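Local coordinates for protein nadph-flavin oxidoreductase (Vibrio harveyi, PDB 1BKJ) that catalyses the NADPH-dependent reduction of FMN to FMNH2, which it supplies to luciferase in bioluminescence, and works as a homodimer with bound FMN, at residues D187-Y192 with S210-E215; N134-V139 with S149-G154. One frame throughout, in Å; residues are numbered along the deposited sequence.

Contact 1 (D187-Y192 with S210-E215); sequences DDIQSY and STWSQE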
# COMPACT_ATOMS: atom_id res chain seq x y z
N ASP A 187 24.55 -15.43 4.93
CA ASP A 187 24.25 -16.80 5.39
C ASP A 187 22.73 -16.98 5.57
O ASP A 187 22.22 -18.10 5.50
CB ASP A 187 24.96 -17.11 6.72
CG ASP A 187 26.49 -17.25 6.60
OD1 ASP A 187 27.04 -17.22 5.47
OD2 ASP A 187 27.13 -17.39 7.67
N ASP A 188 22.03 -15.87 5.81
CA ASP A 188 20.57 -15.85 5.97
C ASP A 188 19.87 -15.98 4.63
O ASP A 188 18.80 -16.58 4.53
CB ASP A 188 20.12 -14.57 6.66
CG ASP A 188 20.39 -14.58 8.15
OD1 ASP A 188 20.14 -15.63 8.80
OD2 ASP A 188 20.83 -13.54 8.68
N ILE A 189 20.51 -15.43 3.60
CA ILE A 189 20.01 -15.47 2.23
C ILE A 189 20.20 -16.90 1.68
O ILE A 189 19.31 -17.41 0.99
CB ILE A 189 20.73 -14.41 1.34
CG1 ILE A 189 20.43 -12.99 1.84
CG2 ILE A 189 20.34 -14.54 -0.13
CD1 ILE A 189 18.93 -12.60 1.92
N GLN A 190 21.30 -17.55 2.07
CA GLN A 190 21.62 -18.93 1.65
C GLN A 190 20.66 -19.95 2.28
O GLN A 190 20.26 -20.91 1.62
CB GLN A 190 23.08 -19.28 1.99
N SER A 191 20.24 -19.68 3.51
CA SER A 191 19.29 -20.51 4.25
C SER A 191 17.89 -20.37 3.67
O SER A 191 17.15 -21.35 3.59
CB SER A 191 19.26 -20.13 5.72
OG SER A 191 20.54 -20.29 6.29
N TYR A 192 17.55 -19.14 3.26
CA TYR A 192 16.26 -18.84 2.65
C TYR A 192 16.17 -19.49 1.26
O TYR A 192 15.11 -20.00 0.89
CB TYR A 192 16.00 -17.33 2.57
CG TYR A 192 14.64 -16.98 2.02
CD1 TYR A 192 13.46 -17.50 2.59
CD2 TYR A 192 14.51 -16.17 0.88
CE1 TYR A 192 12.18 -17.24 2.02
CE2 TYR A 192 13.25 -15.90 0.31
CZ TYR A 192 12.10 -16.44 0.87
OH TYR A 192 10.88 -16.19 0.27
N SER A 210 17.40 -22.70 -10.66
CA SER A 210 17.68 -21.33 -10.22
C SER A 210 17.06 -20.98 -8.85
O SER A 210 15.86 -21.17 -8.63
CB SER A 210 17.21 -20.34 -11.29
OG SER A 210 17.71 -19.03 -11.04
N THR A 211 17.89 -20.43 -7.97
CA THR A 211 17.50 -20.03 -6.61
C THR A 211 16.75 -18.67 -6.54
O THR A 211 16.79 -17.90 -7.50
CB THR A 211 18.73 -19.98 -5.66
OG1 THR A 211 19.61 -18.92 -6.06
CG2 THR A 211 19.50 -21.30 -5.68
N TRP A 212 16.11 -18.38 -5.40
CA TRP A 212 15.37 -17.12 -5.18
C TRP A 212 16.24 -15.88 -5.39
O TRP A 212 15.85 -14.97 -6.12
CB TRP A 212 14.72 -17.07 -3.78
CG TRP A 212 14.03 -15.71 -3.44
CD1 TRP A 212 12.80 -15.30 -3.86
CD2 TRP A 212 14.60 -14.61 -2.71
NE1 TRP A 212 12.57 -14.01 -3.45
CE2 TRP A 212 13.64 -13.55 -2.75
CE3 TRP A 212 15.82 -14.40 -2.03
CZ2 TRP A 212 13.87 -12.30 -2.13
CZ3 TRP A 212 16.06 -13.14 -1.41
CH2 TRP A 212 15.08 -12.11 -1.47
N SER A 213 17.40 -15.84 -4.73
CA SER A 213 18.31 -14.70 -4.84
C SER A 213 18.85 -14.50 -6.23
O SER A 213 18.99 -13.36 -6.66
CB SER A 213 19.45 -14.80 -3.81
OG SER A 213 20.30 -15.90 -4.05
N GLN A 214 19.07 -15.60 -6.96
CA GLN A 214 19.56 -15.54 -8.34
C GLN A 214 18.46 -15.08 -9.29
O GLN A 214 18.73 -14.37 -10.25
CB GLN A 214 20.14 -16.88 -8.78
N GLU A 215 17.20 -15.43 -8.97
CA GLU A 215 16.03 -15.06 -9.77
C GLU A 215 15.69 -13.57 -9.62
O GLU A 215 15.63 -12.85 -10.63
CB GLU A 215 14.82 -15.92 -9.40
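Helix 186-199 and the first turn of helix 212-220 approach most nearly where Ile189 faces Ser213, 7.3 Å between their CA atoms, and one turn further on Tyr192 comes opposite Trp212. The aromatic pair carries the contact as a T-shaped (edge-to-face) stack. The ring planes stand at 76°, and the CD2-CE2 edge of Tyr192 is set against one face of the indole. Its CE2 lies over the middle of the ring system, 3.6 Å from Trp212 CD2, while Tyr192 CD2 is 3.6 Å from Trp212 CE3. Both side chains leave their helices with CG anti to the backbone N (chi1 -176° for Tyr192, 175° for Trp212), which carries the rings into the gap between the helices. Beside the stack, Ile189 CG2 rests 3.8 Å from Ser213 CB, and Ile189 CD1 reaches obliquely to within 4.4 Å of Trp212 CZ3. The buried polar ends all have partners: Tyr192 OH is hydrogen-bonded to Pro168 O and to Gln44 NE2 of the second subunit, Trp212 NE1 to Met42 O of that subunit, and Ser213 OG to OD2 of Asp193, the next residue of helix 186-199. At the start of helix 212-220, Thr211 is the N-cap, its OG1 accepting a weak bond from Gln214 N. The arrangement is an aromatic helix-helix contact built into a dimer interface, beside the FMN-binding segment that includes Pro168 and Arg169.

Contact 2 (N134-V139 with S149-G154); sequences NSAAQV and SAVLFG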
# COMPACT_ATOMS: atom_id res chain seq x y z
N ASN A 134 3.08 -2.90 -17.51
CA ASN A 134 3.95 -3.11 -18.66
C ASN A 134 3.30 -2.58 -19.97
O ASN A 134 3.99 -2.28 -20.95
CB ASN A 134 4.39 -4.58 -18.76
CG ASN A 134 5.69 -4.75 -19.53
OD1 ASN A 134 6.67 -4.03 -19.29
ND2 ASN A 134 5.69 -5.66 -20.50
N SER A 135 1.98 -2.40 -19.93
CA SER A 135 1.17 -1.86 -21.04
C SER A 135 0.31 -0.72 -20.45
O SER A 135 -0.86 -0.57 -20.81
CB SER A 135 0.26 -2.95 -21.61
OG SER A 135 1.00 -3.91 -22.34
N ALA A 136 0.92 0.09 -19.58
CA ALA A 136 0.25 1.20 -18.88
C ALA A 136 -0.58 2.18 -19.72
O ALA A 136 -1.76 2.35 -19.43
CB ALA A 136 1.24 1.95 -18.01
N ALA A 137 0.01 2.76 -20.76
CA ALA A 137 -0.67 3.71 -21.65
C ALA A 137 -1.90 3.11 -22.36
O ALA A 137 -2.94 3.76 -22.48
CB ALA A 137 0.30 4.29 -22.67
N GLN A 138 -1.79 1.84 -22.76
CA GLN A 138 -2.90 1.15 -23.43
C GLN A 138 -4.06 0.83 -22.48
O GLN A 138 -5.22 0.97 -22.85
CB GLN A 138 -2.39 -0.12 -24.12
CG GLN A 138 -1.29 0.11 -25.16
CD GLN A 138 0.09 -0.28 -24.64
OE1 GLN A 138 0.69 0.42 -23.81
NE2 GLN A 138 0.59 -1.44 -25.10
N VAL A 139 -3.74 0.43 -21.24
CA VAL A 139 -4.74 0.12 -20.20
C VAL A 139 -5.46 1.42 -19.80
O VAL A 139 -6.68 1.44 -19.66
CB VAL A 139 -4.06 -0.54 -18.95
CG1 VAL A 139 -5.04 -0.67 -17.77
CG2 VAL A 139 -3.52 -1.89 -19.31
N SER A 149 -4.65 11.15 -13.18
CA SER A 149 -5.05 9.79 -12.84
C SER A 149 -4.11 8.81 -13.54
O SER A 149 -3.72 9.06 -14.67
CB SER A 149 -6.49 9.57 -13.33
OG SER A 149 -7.05 8.38 -12.82
N ALA A 150 -3.79 7.69 -12.89
CA ALA A 150 -2.91 6.67 -13.46
C ALA A 150 -3.23 5.28 -12.92
O ALA A 150 -3.69 5.16 -11.80
CB ALA A 150 -1.45 6.99 -13.17
N VAL A 151 -2.99 4.25 -13.73
CA VAL A 151 -3.24 2.86 -13.32
C VAL A 151 -2.05 2.34 -12.52
O VAL A 151 -0.90 2.68 -12.83
CB VAL A 151 -3.57 1.91 -14.56
CG1 VAL A 151 -2.48 1.96 -15.61
CG2 VAL A 151 -3.77 0.46 -14.10
N LEU A 152 -2.33 1.59 -11.46
CA LEU A 152 -1.30 1.00 -10.62
C LEU A 152 -1.30 -0.52 -10.69
O LEU A 152 -0.27 -1.12 -10.96
CB LEU A 152 -1.42 1.47 -9.18
CG LEU A 152 -0.99 2.90 -8.86
CD1 LEU A 152 -1.11 3.07 -7.38
CD2 LEU A 152 0.46 3.19 -9.31
N PHE A 153 -2.43 -1.15 -10.39
CA PHE A 153 -2.52 -2.61 -10.44
C PHE A 153 -3.98 -3.04 -10.49
O PHE A 153 -4.88 -2.26 -10.21
CB PHE A 153 -1.80 -3.28 -9.24
CG PHE A 153 -2.25 -2.79 -7.89
CD1 PHE A 153 -3.37 -3.37 -7.25
CD2 PHE A 153 -1.58 -1.73 -7.25
CE1 PHE A 153 -3.83 -2.89 -6.01
CE2 PHE A 153 -2.03 -1.23 -6.00
CZ PHE A 153 -3.16 -1.81 -5.38
N GLY A 154 -4.18 -4.31 -10.83
CA GLY A 154 -5.50 -4.89 -10.86
C GLY A 154 -5.60 -5.92 -9.74
O GLY A 154 -4.64 -6.14 -9.00
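Val151 points its side chain from strand 149-158 at helix 136-142, and the branches of this one residue make the whole contact. The CA atoms of Val151 and Ala136 are 6.8 Å apart. From Val151 CB the side chain forks toward two residues on successive turns of the helix. CG1, placed between the backbone N and the carbonyl carbon (chi1 56°), goes to Ala136, where it meets the backbone O at 3.9 Å and, more loosely, CB at 4.4 Å. The contact joins sheet and helix: strand 149-158 is an inner strand of the antiparallel sheet in this nitroreductase-family protein, and helix 136-142 lies in the connection that leads to it from strand 125-129, outermost in the sheet of this chain. The other branch, CG2, runs anti to the backbone N and ends 4.0 Å from Val139 CG1, the two valine side chains crossing at about a right angle. Val139, one turn on from Ala136, gives the purely apolar part of the contact, and it also packs on Leu60 and Phe63 of helix 54-63. Backbone N of Val151 is hydrogen-bonded to Tyr231 OH, and that tyrosine, from helix 228-234, touches Ala136 as well. Immediately after Val151 the strand has a classic beta bulge, with Leu152 and Phe153 both facing Phe79.

How the contacts relate
The two contacts illustrate how one subunit combines an interior sheet-helix contact with a peripheral helix-helix contact at the dimer interface. Both segments of contact 2 precede those of contact 1 in the sequence; the contacts lie about 31 Å apart between centres and about 15 Å between nearest atoms. Contact 2 belongs to the central part of the subunit, its centre about 12 Å from that of the chain, whereas contact 1 is centred about 25 Å from the centre of the chain and packs against the second subunit. Neither touches the cofactor: the Tyr192 side chain is about 8 Å from a bound FMN and that of Val151 about 11 Å. None of the residues that bind FMN lies in these four segments.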